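Local atomic coordinates of peptide synthetase, module 7 (Actinoplanes teichomyceticus, PDB entry 4TX3), a protein that belongs to the condensation-domain family and probably serves as the X-domain that recruits cytochrome P450 enzymes to the peptide being crosslinked in teicoplanin biosynthesis. Residues F223-R234 and Y422-T431; A30-H40 and R110-T118. All coordinates share one frame; numbering follows the deposited sequence.

Contact 1: residues F223-R234 and Y422-T431; sequences FDRARPAIPSRR and YAADLFDHDT. With SO4 (sulfate ion), chain G; SO4 (sulfate ion), chain F.
Asp-224 turns one carboxylate oxygen, OD2, onto the start of helix 429-448. Thr-431 OG1 donates to its syn lone pair at 2.5 Å, the two side chains coming from opposite directions, while the backbone N of Asp-428 approaches the anti side of OD2 at 2.7 Å, 21° out of the carboxylate plane. Asp-428 OD2 stands 3.6 Å from Asp-224 OD2, and the two donors probably help to stabilise the charge on Asp-224 despite this like-charged neighbour. Replacing Asp-224 by an alanine removes OD2 and would probably leave Asp-428 N and the Thr-431 hydroxyl without their shared acceptor. Asp-224 N donates to Leu-426 O (2.6 Å), an almost straight bond that joins the backbones.

Leu-426 lies alongside the ring of Phe-223, its CD1 3.6 Å from Phe-223 CE1, while its other branch, CD2, rests 3.7 Å from Arg-227 CA. The Phe-223 and Phe-427 rings meet obliquely, their planes at 33°.

Asp-425 is held at both oxygens. Ser-232 N donates to OD2 from the syn side at 3.1 Å, whereas Ser-232 OG reaches OD1 from above the carboxylate plane at 2.8 Å; Arg-234 NH2 adds a salt bridge to OD1, its guanidinium steeply inclined to the carboxylate. With chi1 at 79°, Ser-232 OG sits between its backbone N and carbonyl carbon, where it also accepts from Arg-234 N in an ST turn. Next to it Ala-424 N bonds Arg-234 O, where antiparallel strands 235-242 and 413-423 meet, so the loop is pinned along the strand-to-helix turn of the C-terminal half of the condensation-domain fold.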
loop_
_atom_site.group_PDB
_atom_site.type_symbol
_atom_site.label_atom_id
_atom_site.label_comp_id
_atom_site.label_asym_id
_atom_site.label_seq_id
_atom_site.Cartn_x
_atom_site.Cartn_y
_atom_site.Cartn_z
ATOM N N PHE B 223 29.045 -25.010 13.661
ATOM C CA PHE B 223 28.432 -25.003 14.991
ATOM C C PHE B 223 29.461 -24.742 16.096
ATOM O O PHE B 223 30.629 -25.082 15.947
ATOM C CB PHE B 223 27.718 -26.330 15.269
ATOM C CG PHE B 223 26.587 -26.638 14.319
ATOM C CD1 PHE B 223 25.532 -25.760 14.156
ATOM C CD2 PHE B 223 26.573 -27.830 13.604
ATOM C CE1 PHE B 223 24.485 -26.063 13.288
ATOM C CE2 PHE B 223 25.538 -28.126 12.729
ATOM C CZ PHE B 223 24.493 -27.244 12.578
ATOM N N ASP B 224 29.028 -24.129 17.192
ATOM C CA ASP B 224 29.880 -23.981 18.369
ATOM C C ASP B 224 29.481 -25.008 19.437
ATOM O O ASP B 224 30.257 -25.301 20.348
ATOM C CB ASP B 224 29.793 -22.559 18.937
ATOM C CG ASP B 224 30.529 -21.542 18.084
ATOM O OD1 ASP B 224 31.729 -21.731 17.809
ATOM O OD2 ASP B 224 29.903 -20.550 17.669
ATOM N N ARG B 225 28.271 -25.548 19.311
ATOM C CA ARG B 225 27.746 -26.574 20.214
ATOM C C ARG B 225 26.880 -27.561 19.459
ATOM O O ARG B 225 26.297 -27.224 18.426
ATOM C CB ARG B 225 26.895 -25.976 21.333
ATOM C CG ARG B 225 27.600 -25.097 22.286
ATOM C CD ARG B 225 26.674 -24.030 22.804
ATOM N NE ARG B 225 27.441 -22.800 22.870
ATOM C CZ ARG B 225 27.219 -21.727 22.126
ATOM N NH1 ARG B 225 26.203 -21.688 21.282
ATOM N NH2 ARG B 225 28.008 -20.680 22.263
ATOM N N ALA B 226 26.756 -28.765 20.000
ATOM C CA ALA B 226 25.922 -29.773 19.372
ATOM C C ALA B 226 24.450 -29.370 19.482
ATOM O O ALA B 226 24.068 -28.645 20.403
ATOM C CB ALA B 226 26.156 -31.136 20.005
ATOM N N ARG B 227 23.642 -29.835 18.530
ATOM C CA ARG B 227 22.214 -29.583 18.538
ATOM C C ARG B 227 21.586 -30.345 19.692
ATOM O O ARG B 227 21.709 -31.561 19.754
ATOM C CB ARG B 227 21.587 -29.997 17.207
ATOM C CG ARG B 227 20.169 -29.504 16.992
ATOM C CD ARG B 227 19.560 -30.091 15.716
ATOM N NE ARG B 227 20.358 -29.757 14.548
ATOM C CZ ARG B 227 20.288 -28.592 13.915
ATOM N NH1 ARG B 227 19.445 -27.647 14.339
ATOM N NH2 ARG B 227 21.062 -28.370 12.862
ATOM N N PRO B 228 20.947 -29.621 20.630
ATOM C CA PRO B 228 20.212 -30.219 21.746
ATOM C C PRO B 228 18.936 -30.893 21.275
ATOM O O PRO B 228 18.425 -30.534 20.220
ATOM C CB PRO B 228 19.892 -29.019 22.636
ATOM C CG PRO B 228 19.868 -27.881 21.725
ATOM C CD PRO B 228 20.951 -28.150 20.721
ATOM N N ALA B 229 18.426 -31.847 22.046
ATOM C CA ALA B 229 17.173 -32.512 21.693
ATOM C C ALA B 229 16.007 -31.525 21.653
ATOM O O ALA B 229 15.198 -31.539 20.724
ATOM C CB ALA B 229 16.879 -33.634 22.668
ATOM N N ILE B 230 15.937 -30.665 22.664
ATOM C CA ILE B 230 14.885 -29.655 22.743
ATOM C C ILE B 230 15.431 -28.251 22.570
ATOM O O ILE B 230 16.294 -27.820 23.333
ATOM C CB ILE B 230 14.159 -29.713 24.075
ATOM C CG1 ILE B 230 13.595 -31.111 24.312
ATOM C CG2 ILE B 230 13.075 -28.660 24.117
ATOM C CD1 ILE B 230 12.971 -31.250 25.670
ATOM N N PRO B 231 14.914 -27.518 21.577
ATOM C CA PRO B 231 15.463 -26.198 21.261
ATOM C C PRO B 231 15.033 -25.136 22.262
ATOM O O PRO B 231 13.932 -25.204 22.801
ATOM C CB PRO B 231 14.878 -25.909 19.880
ATOM C CG PRO B 231 13.559 -26.612 19.903
ATOM C CD PRO B 231 13.766 -27.862 20.717
ATOM N N SER B 232 15.900 -24.163 22.503
ATOM C CA SER B 232 15.516 -22.998 23.278
ATOM C C SER B 232 14.869 -21.962 22.365
ATOM O O SER B 232 14.084 -21.137 22.812
ATOM C CB SER B 232 16.723 -22.393 23.975
ATOM O OG SER B 232 17.473 -21.616 23.063
ATOM N N ARG B 233 15.205 -22.038 21.079
ATOM C CA ARG B 233 14.820 -21.055 20.066
ATOM C C ARG B 233 15.296 -19.636 20.371
ATOM O O ARG B 233 14.751 -18.678 19.823
ATOM C CB ARG B 233 13.300 -21.033 19.855
ATOM C CG ARG B 233 12.690 -22.339 19.393
ATOM C CD ARG B 233 11.198 -22.144 19.087
ATOM N NE ARG B 233 10.512 -23.404 18.822
ATOM C CZ ARG B 233 9.364 -23.780 19.380
ATOM N NH1 ARG B 233 8.732 -22.987 20.233
ATOM N NH2 ARG B 233 8.834 -24.951 19.068
ATOM N N ARG B 234 16.313 -19.485 21.218
ATOM C CA ARG B 234 16.872 -18.152 21.461
ATOM C C ARG B 234 17.662 -17.679 20.247
ATOM O O ARG B 234 18.204 -18.477 19.499
ATOM C CB ARG B 234 17.759 -18.138 22.710
ATOM C CG ARG B 234 17.007 -18.299 24.027
ATOM C CD ARG B 234 17.955 -18.304 25.240
ATOM N NE ARG B 234 18.887 -19.435 25.185
ATOM C CZ ARG B 234 20.204 -19.345 24.963
ATOM N NH1 ARG B 234 20.803 -18.157 24.832
ATOM N NH2 ARG B 234 20.940 -20.458 24.913
ATOM N N TYR B 422 20.620 -15.776 14.222
ATOM C CA TYR B 422 21.140 -17.128 14.385
ATOM C C TYR B 422 20.660 -17.768 15.661
ATOM O O TYR B 422 20.302 -17.090 16.624
ATOM C CB TYR B 422 22.670 -17.132 14.373
ATOM C CG TYR B 422 23.258 -16.311 15.491
ATOM C CD1 TYR B 422 23.424 -14.934 15.352
ATOM C CD2 TYR B 422 23.629 -16.899 16.695
ATOM C CE1 TYR B 422 23.953 -14.168 16.373
ATOM C CE2 TYR B 422 24.155 -16.135 17.727
ATOM C CZ TYR B 422 24.314 -14.774 17.557
ATOM O OH TYR B 422 24.843 -14.011 18.573
ATOM N N ALA B 423 20.685 -19.091 15.662
ATOM C CA ALA B 423 20.252 -19.865 16.810
ATOM C C ALA B 423 21.369 -19.854 17.845
ATOM O O ALA B 423 22.411 -20.482 17.650
ATOM C CB ALA B 423 19.893 -21.286 16.394
ATOM N N ALA B 424 21.158 -19.136 18.944
ATOM C CA ALA B 424 22.234 -18.946 19.923
ATOM C C ALA B 424 22.657 -20.269 20.576
ATOM O O ALA B 424 23.765 -20.384 21.083
ATOM C CB ALA B 424 21.818 -17.931 20.978
ATOM N N ASP B 425 21.775 -21.262 20.533
ATOM C CA ASP B 425 22.078 -22.605 21.013
ATOM C C ASP B 425 23.254 -23.225 20.275
ATOM O O ASP B 425 23.996 -24.032 20.836
ATOM C CB ASP B 425 20.864 -23.523 20.844
ATOM C CG ASP B 425 19.898 -23.448 22.004
ATOM O OD1 ASP B 425 20.062 -22.560 22.868
ATOM O OD2 ASP B 425 18.971 -24.281 22.048
ATOM N N LEU B 426 23.394 -22.856 19.004
ATOM C CA LEU B 426 24.333 -23.496 18.096
ATOM C C LEU B 426 25.525 -22.614 17.783
ATOM O O LEU B 426 26.617 -23.114 17.524
ATOM C CB LEU B 426 23.638 -23.870 16.783
ATOM C CG LEU B 426 22.393 -24.757 16.832
ATOM C CD1 LEU B 426 21.822 -24.947 15.430
ATOM C CD2 LEU B 426 22.690 -26.096 17.476
ATOM N N PHE B 427 25.313 -21.302 17.795
ATOM C CA PHE B 427 26.345 -20.361 17.368
ATOM C C PHE B 427 26.654 -19.278 18.396
ATOM O O PHE B 427 25.760 -18.744 19.045
ATOM C CB PHE B 427 25.943 -19.666 16.063
ATOM C CG PHE B 427 25.657 -20.606 14.921
ATOM C CD1 PHE B 427 26.696 -21.217 14.224
ATOM C CD2 PHE B 427 24.346 -20.848 14.522
ATOM C CE1 PHE B 427 26.434 -22.064 13.156
ATOM C CE2 PHE B 427 24.073 -21.696 13.458
ATOM C CZ PHE B 427 25.119 -22.306 12.772
ATOM N N ASP B 428 27.934 -18.946 18.502
ATOM C CA ASP B 428 28.394 -17.758 19.194
ATOM C C ASP B 428 28.328 -16.545 18.274
ATOM O O ASP B 428 28.359 -16.698 17.049
ATOM C CB ASP B 428 29.825 -17.954 19.686
ATOM C CG ASP B 428 29.891 -18.837 20.880
ATOM O OD1 ASP B 428 28.966 -18.735 21.706
ATOM O OD2 ASP B 428 30.841 -19.640 21.003
ATOM N N HIS B 429 28.271 -15.350 18.864
ATOM C CA HIS B 429 28.146 -14.097 18.112
ATOM C C HIS B 429 29.273 -13.913 17.105
ATOM O O HIS B 429 29.037 -13.388 16.015
ATOM C CB HIS B 429 28.112 -12.896 19.064
ATOM C CG HIS B 429 27.869 -11.583 18.383
ATOM N ND1 HIS B 429 28.892 -10.766 17.952
ATOM C CD2 HIS B 429 26.718 -10.947 18.060
ATOM C CE1 HIS B 429 28.384 -9.682 17.393
ATOM N NE2 HIS B 429 27.067 -9.764 17.450
ATOM N N ASP B 430 30.489 -14.339 17.464
ATOM C CA ASP B 430 31.649 -14.164 16.575
ATOM C C ASP B 430 31.599 -15.103 15.364
ATOM O O ASP B 430 31.989 -14.724 14.259
ATOM C CB ASP B 430 32.978 -14.347 17.341
ATOM C CG ASP B 430 33.108 -15.707 18.034
ATOM O OD1 ASP B 430 32.658 -16.745 17.486
ATOM O OD2 ASP B 430 33.705 -15.743 19.136
ATOM N N THR B 431 31.118 -16.324 15.577
ATOM C CA THR B 431 30.870 -17.235 14.475
ATOM C C THR B 431 29.909 -16.604 13.469
ATOM O O THR B 431 30.142 -16.667 12.266
ATOM C CB THR B 431 30.297 -18.570 14.968
ATOM O OG1 THR B 431 31.136 -19.084 16.007
ATOM C CG2 THR B 431 30.240 -19.581 13.833
HETATM S S SO4 G . 28.081 -14.816 22.585
HETATM O O1 SO4 G . 27.081 -13.981 23.270
HETATM O O2 SO4 G . 28.400 -16.008 23.381
HETATM O O3 SO4 G . 27.541 -15.240 21.289
HETATM O O4 SO4 G . 29.303 -14.034 22.360
HETATM S S SO4 F . 4.970 -22.356 21.159
HETATM O O1 SO4 F . 3.583 -22.696 20.837
HETATM O O2 SO4 F . 5.032 -21.855 22.530
HETATM O O3 SO4 F . 5.806 -23.562 21.061
HETATM O O4 SO4 F . 5.446 -21.342 20.211
HETATM O O HOH W 1 17.866 -26.086 24.786
HETATM O O HOH W 2 18.649 -21.270 19.716
#

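Contact 2: residues A30-H40 and R110-T118; sequences ARPSEETRGRH and RGEQLFDLT. With SO4 (sulfate ion), chain F.
Glu-112 OE2 takes two donors from Arg-37: NH2 at 2.8 Å, coming from above the carboxylate plane, and NE through a weaker bond. NE also reaches Glu-112 OE1 at 3.1 Å, so the guanidinium grips the carboxylate side-on, the two planes 46° apart. Arg-37 NH2 has a second acceptor in Val-392 O.

His-40 ND1 donates in the plane of its ring to Gly-111 O, near the end of helix 103-112, at 2.9 Å in a nearly straight bond. Phe-115 directs its edge at one face of the imidazole, a T-shaped pair with planes at 87° and centroids 5.0 Å apart, while the carbonyl carbon of Gly-38 lies over the opposite face. At the NE2 edge, in the ring plane, a water links His-40 NE2 to Phe-115 N and to a sulfate.

Leu-114 puts CB 3.7 Å above the Arg-31 guanidinium plane, near its centre. The bend at chi3 (71°) helps bring Arg-31 NH1 to Phe-115 O, at 3.0 Å, well above the carbonyl plane.

The sulfate, probably from the crystallisation liquor, accepts from Arg-31 N and from both N and NE of Arg-39; His-142 NE2 and Arg-233 NH1 also bind it. His-142 opens the HRxxxDD sequence characteristic of X-domains, standing where condensation domains carry HHxxxDG, which places this contact beside the counterpart of the condensation active site.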
loop_
_atom_site.group_PDB
_atom_site.type_symbol
_atom_site.label_atom_id
_atom_site.label_comp_id
_atom_site.label_asym_id
_atom_site.label_seq_id
_atom_site.Cartn_x
_atom_site.Cartn_y
_atom_site.Cartn_z
ATOM N N ALA B 30 3.963 -26.870 19.837
ATOM C CA ALA B 30 3.746 -25.892 20.896
ATOM C C ALA B 30 4.295 -26.386 22.244
ATOM O O ALA B 30 3.961 -27.487 22.715
ATOM C CB ALA B 30 2.272 -25.555 21.012
ATOM N N ARG B 31 5.156 -25.559 22.834
ATOM C CA ARG B 31 5.699 -25.767 24.175
ATOM C C ARG B 31 6.263 -27.166 24.408
ATOM O O ARG B 31 5.696 -27.934 25.180
ATOM C CB ARG B 31 4.615 -25.446 25.211
ATOM C CG ARG B 31 4.105 -24.008 25.085
ATOM C CD ARG B 31 2.832 -23.768 25.867
ATOM N NE ARG B 31 3.058 -23.772 27.310
ATOM C CZ ARG B 31 2.234 -23.229 28.203
ATOM N NH1 ARG B 31 1.115 -22.630 27.811
ATOM N NH2 ARG B 31 2.535 -23.277 29.493
ATOM N N PRO B 32 7.386 -27.500 23.733
ATOM C CA PRO B 32 8.062 -28.797 23.898
ATOM C C PRO B 32 8.853 -28.848 25.200
ATOM O O PRO B 32 9.243 -29.912 25.685
ATOM C CB PRO B 32 8.991 -28.864 22.685
ATOM C CG PRO B 32 9.311 -27.428 22.388
ATOM C CD PRO B 32 8.079 -26.640 22.750
ATOM N N SER B 33 9.098 -27.656 25.731
ATOM C CA SER B 33 9.683 -27.442 27.039
ATOM C C SER B 33 9.159 -26.121 27.561
ATOM O O SER B 33 8.733 -25.263 26.780
ATOM C CB SER B 33 11.208 -27.416 26.978
ATOM O OG SER B 33 11.719 -26.581 28.000
ATOM N N GLU B 34 9.210 -25.935 28.872
ATOM C CA GLU B 34 8.747 -24.675 29.433
ATOM C C GLU B 34 9.894 -23.672 29.514
ATOM O O GLU B 34 9.719 -22.560 29.997
ATOM C CB GLU B 34 8.091 -24.920 30.794
ATOM C CG GLU B 34 6.807 -24.133 30.973
ATOM C CD GLU B 34 5.646 -24.671 30.123
ATOM O OE1 GLU B 34 5.823 -25.638 29.333
ATOM O OE2 GLU B 34 4.542 -24.097 30.237
ATOM N N GLU B 35 11.053 -24.074 28.991
ATOM C CA GLU B 35 12.210 -23.198 28.820
ATOM C C GLU B 35 12.461 -22.920 27.331
ATOM O O GLU B 35 13.574 -22.563 26.937
ATOM C CB GLU B 35 13.457 -23.828 29.436
ATOM C CG GLU B 35 13.213 -24.548 30.753
ATOM C CD GLU B 35 13.932 -25.887 30.810
ATOM O OE1 GLU B 35 13.325 -26.911 30.420
ATOM O OE2 GLU B 35 15.109 -25.920 31.235
ATOM N N THR B 36 11.428 -23.119 26.513
ATOM C CA THR B 36 11.461 -22.861 25.070
ATOM C C THR B 36 10.607 -21.648 24.728
ATOM O O THR B 36 9.435 -21.625 25.088
ATOM C CB THR B 36 10.908 -24.064 24.262
ATOM O OG1 THR B 36 11.653 -25.253 24.556
ATOM C CG2 THR B 36 10.948 -23.794 22.767
ATOM N N ARG B 37 11.160 -20.647 24.047
ATOM C CA ARG B 37 10.316 -19.584 23.469
ATOM C C ARG B 37 9.357 -20.270 22.471
ATOM O O ARG B 37 9.784 -21.161 21.755
ATOM C CB ARG B 37 11.188 -18.514 22.807
ATOM C CG ARG B 37 12.453 -18.180 23.617
ATOM C CD ARG B 37 13.290 -17.086 22.952
ATOM N NE ARG B 37 12.537 -15.838 22.815
ATOM C CZ ARG B 37 12.830 -14.848 21.967
ATOM N NH1 ARG B 37 13.875 -14.940 21.147
ATOM N NH2 ARG B 37 12.057 -13.766 21.924
ATOM N N GLY B 38 8.098 -19.862 22.331
ATOM C CA GLY B 38 7.637 -18.503 22.414
ATOM C C GLY B 38 7.671 -18.045 20.960
ATOM O O GLY B 38 8.351 -17.064 20.645
ATOM N N ARG B 39 6.985 -18.764 20.061
ATOM C CA ARG B 39 6.998 -18.384 18.636
ATOM C C ARG B 39 5.963 -17.311 18.353
ATOM O O ARG B 39 4.834 -17.594 17.912
ATOM C CB ARG B 39 6.761 -19.580 17.733
ATOM C CG ARG B 39 8.004 -20.395 17.480
ATOM C CD ARG B 39 7.633 -21.726 16.887
ATOM N NE ARG B 39 6.416 -22.247 17.515
ATOM C CZ ARG B 39 5.793 -23.368 17.144
ATOM N NH1 ARG B 39 6.278 -24.105 16.144
ATOM N NH2 ARG B 39 4.682 -23.756 17.771
ATOM N N HIS B 40 6.368 -16.069 18.615
ATOM C CA HIS B 40 5.453 -14.947 18.652
ATOM C C HIS B 40 5.892 -13.825 17.725
ATOM O O HIS B 40 7.051 -13.712 17.337
ATOM C CB HIS B 40 5.340 -14.401 20.078
ATOM C CG HIS B 40 5.016 -15.438 21.110
ATOM N ND1 HIS B 40 5.326 -15.281 22.442
ATOM C CD2 HIS B 40 4.383 -16.634 21.012
ATOM C CE1 HIS B 40 4.915 -16.341 23.118
ATOM N NE2 HIS B 40 4.342 -17.176 22.276
ATOM N N ARG B 110 6.167 -9.810 28.919
ATOM C CA ARG B 110 4.825 -9.918 28.351
ATOM C C ARG B 110 4.855 -10.622 26.976
ATOM O O ARG B 110 3.998 -11.465 26.672
ATOM C CB ARG B 110 4.199 -8.514 28.268
ATOM C CG ARG B 110 2.803 -8.405 27.661
ATOM C CD ARG B 110 1.770 -9.300 28.335
ATOM N NE ARG B 110 1.805 -9.276 29.799
ATOM C CZ ARG B 110 0.904 -9.879 30.578
ATOM N NH1 ARG B 110 -0.113 -10.550 30.035
ATOM N NH2 ARG B 110 1.013 -9.807 31.905
ATOM N N GLY B 111 5.861 -10.302 26.164
ATOM C CA GLY B 111 6.018 -10.919 24.859
ATOM C C GLY B 111 6.553 -12.348 24.927
ATOM O O GLY B 111 6.411 -13.111 23.963
ATOM N N GLU B 112 7.155 -12.724 26.056
ATOM C CA GLU B 112 7.706 -14.073 26.211
ATOM C C GLU B 112 6.687 -15.077 26.737
ATOM O O GLU B 112 6.853 -16.277 26.573
ATOM C CB GLU B 112 8.917 -14.064 27.144
ATOM C CG GLU B 112 10.195 -13.570 26.508
ATOM C CD GLU B 112 10.618 -14.427 25.325
ATOM O OE1 GLU B 112 11.195 -15.520 25.557
ATOM O OE2 GLU B 112 10.373 -14.011 24.164
ATOM N N GLN B 113 5.637 -14.578 27.365
ATOM C CA GLN B 113 4.664 -15.423 28.033
ATOM C C GLN B 113 4.011 -16.463 27.102
ATOM O O GLN B 113 3.516 -16.139 26.024
ATOM C CB GLN B 113 3.609 -14.530 28.678
ATOM C CG GLN B 113 2.597 -15.274 29.518
ATOM C CD GLN B 113 1.537 -14.348 30.063
ATOM O OE1 GLN B 113 1.794 -13.162 30.326
ATOM N NE2 GLN B 113 0.338 -14.868 30.217
ATOM N N LEU B 114 4.026 -17.721 27.513
ATOM C CA LEU B 114 3.585 -18.798 26.632
ATOM C C LEU B 114 2.061 -18.848 26.512
ATOM O O LEU B 114 1.352 -18.510 27.458
ATOM C CB LEU B 114 4.133 -20.143 27.125
ATOM C CG LEU B 114 5.665 -20.227 27.127
ATOM C CD1 LEU B 114 6.148 -21.611 27.493
ATOM C CD2 LEU B 114 6.245 -19.784 25.780
ATOM N N PHE B 115 1.566 -19.232 25.335
ATOM C CA PHE B 115 0.132 -19.467 25.117
ATOM C C PHE B 115 -0.212 -20.938 25.311
ATOM O O PHE B 115 0.572 -21.810 24.930
ATOM C CB PHE B 115 -0.300 -19.040 23.697
ATOM C CG PHE B 115 -0.171 -17.557 23.430
ATOM C CD1 PHE B 115 1.033 -17.020 22.958
ATOM C CD2 PHE B 115 -1.248 -16.700 23.636
ATOM C CE1 PHE B 115 1.157 -15.665 22.701
ATOM C CE2 PHE B 115 -1.131 -15.329 23.382
ATOM C CZ PHE B 115 0.066 -14.813 22.916
ATOM N N ASP B 116 -1.376 -21.223 25.889
ATOM C CA ASP B 116 -1.982 -22.560 25.726
ATOM C C ASP B 116 -3.114 -22.445 24.705
ATOM O O ASP B 116 -4.253 -22.104 25.048
ATOM C CB ASP B 116 -2.482 -23.121 27.061
ATOM C CG ASP B 116 -3.338 -24.382 26.904
ATOM O OD1 ASP B 116 -3.371 -25.007 25.815
ATOM O OD2 ASP B 116 -3.995 -24.757 27.891
ATOM N N LEU B 117 -2.780 -22.730 23.451
ATOM C CA LEU B 117 -3.703 -22.553 22.327
ATOM C C LEU B 117 -4.986 -23.399 22.403
ATOM O O LEU B 117 -5.905 -23.199 21.606
ATOM C CB LEU B 117 -2.965 -22.850 21.018
ATOM C CG LEU B 117 -1.740 -21.936 20.908
ATOM C CD1 LEU B 117 -0.725 -22.424 19.881
ATOM C CD2 LEU B 117 -2.219 -20.530 20.582
ATOM N N THR B 118 -5.064 -24.330 23.352
ATOM C CA THR B 118 -6.312 -25.082 23.521
ATOM C C THR B 118 -7.357 -24.283 24.312
ATOM O O THR B 118 -8.544 -24.542 24.187
ATOM C CB THR B 118 -6.081 -26.452 24.211
ATOM O OG1 THR B 118 -5.434 -26.266 25.473
ATOM C CG2 THR B 118 -5.194 -27.307 23.361
HETATM S S SO4 F . 4.970 -22.356 21.159
HETATM O O1 SO4 F . 3.583 -22.696 20.837
HETATM O O2 SO4 F . 5.032 -21.855 22.530
HETATM O O3 SO4 F . 5.806 -23.562 21.061
HETATM O O4 SO4 F . 5.446 -21.342 20.211
HETATM O O HOH W 3 3.361 -19.610 23.261
#

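In the fold
From the N terminus, the chain first meets contact 2, which brings 110-118 back to 30-40 and closes a loop of 69 residues that holds nearly all of strand 40-49 and helix 53-66. Contact 1 follows in series: it joins 223-234 to 422-431 across 187 residues, neither enclosing nor crossing the first closure. Contact 2 belongs with the sheet of strands 40-49, 123-129 and 134-142, contact 1 with that of 235-242 and 413-423. The closures touch: Arg-233 NH1 lies 2.6 Å from Arg-37 O, Pro-231 O 2.9 Å from Thr-36 OG1, both probable hydrogen bonds. These bonds join the loops of the two halves of the condensation-type fold; a sulfate, probably from the crystallisation liquor, lies between them.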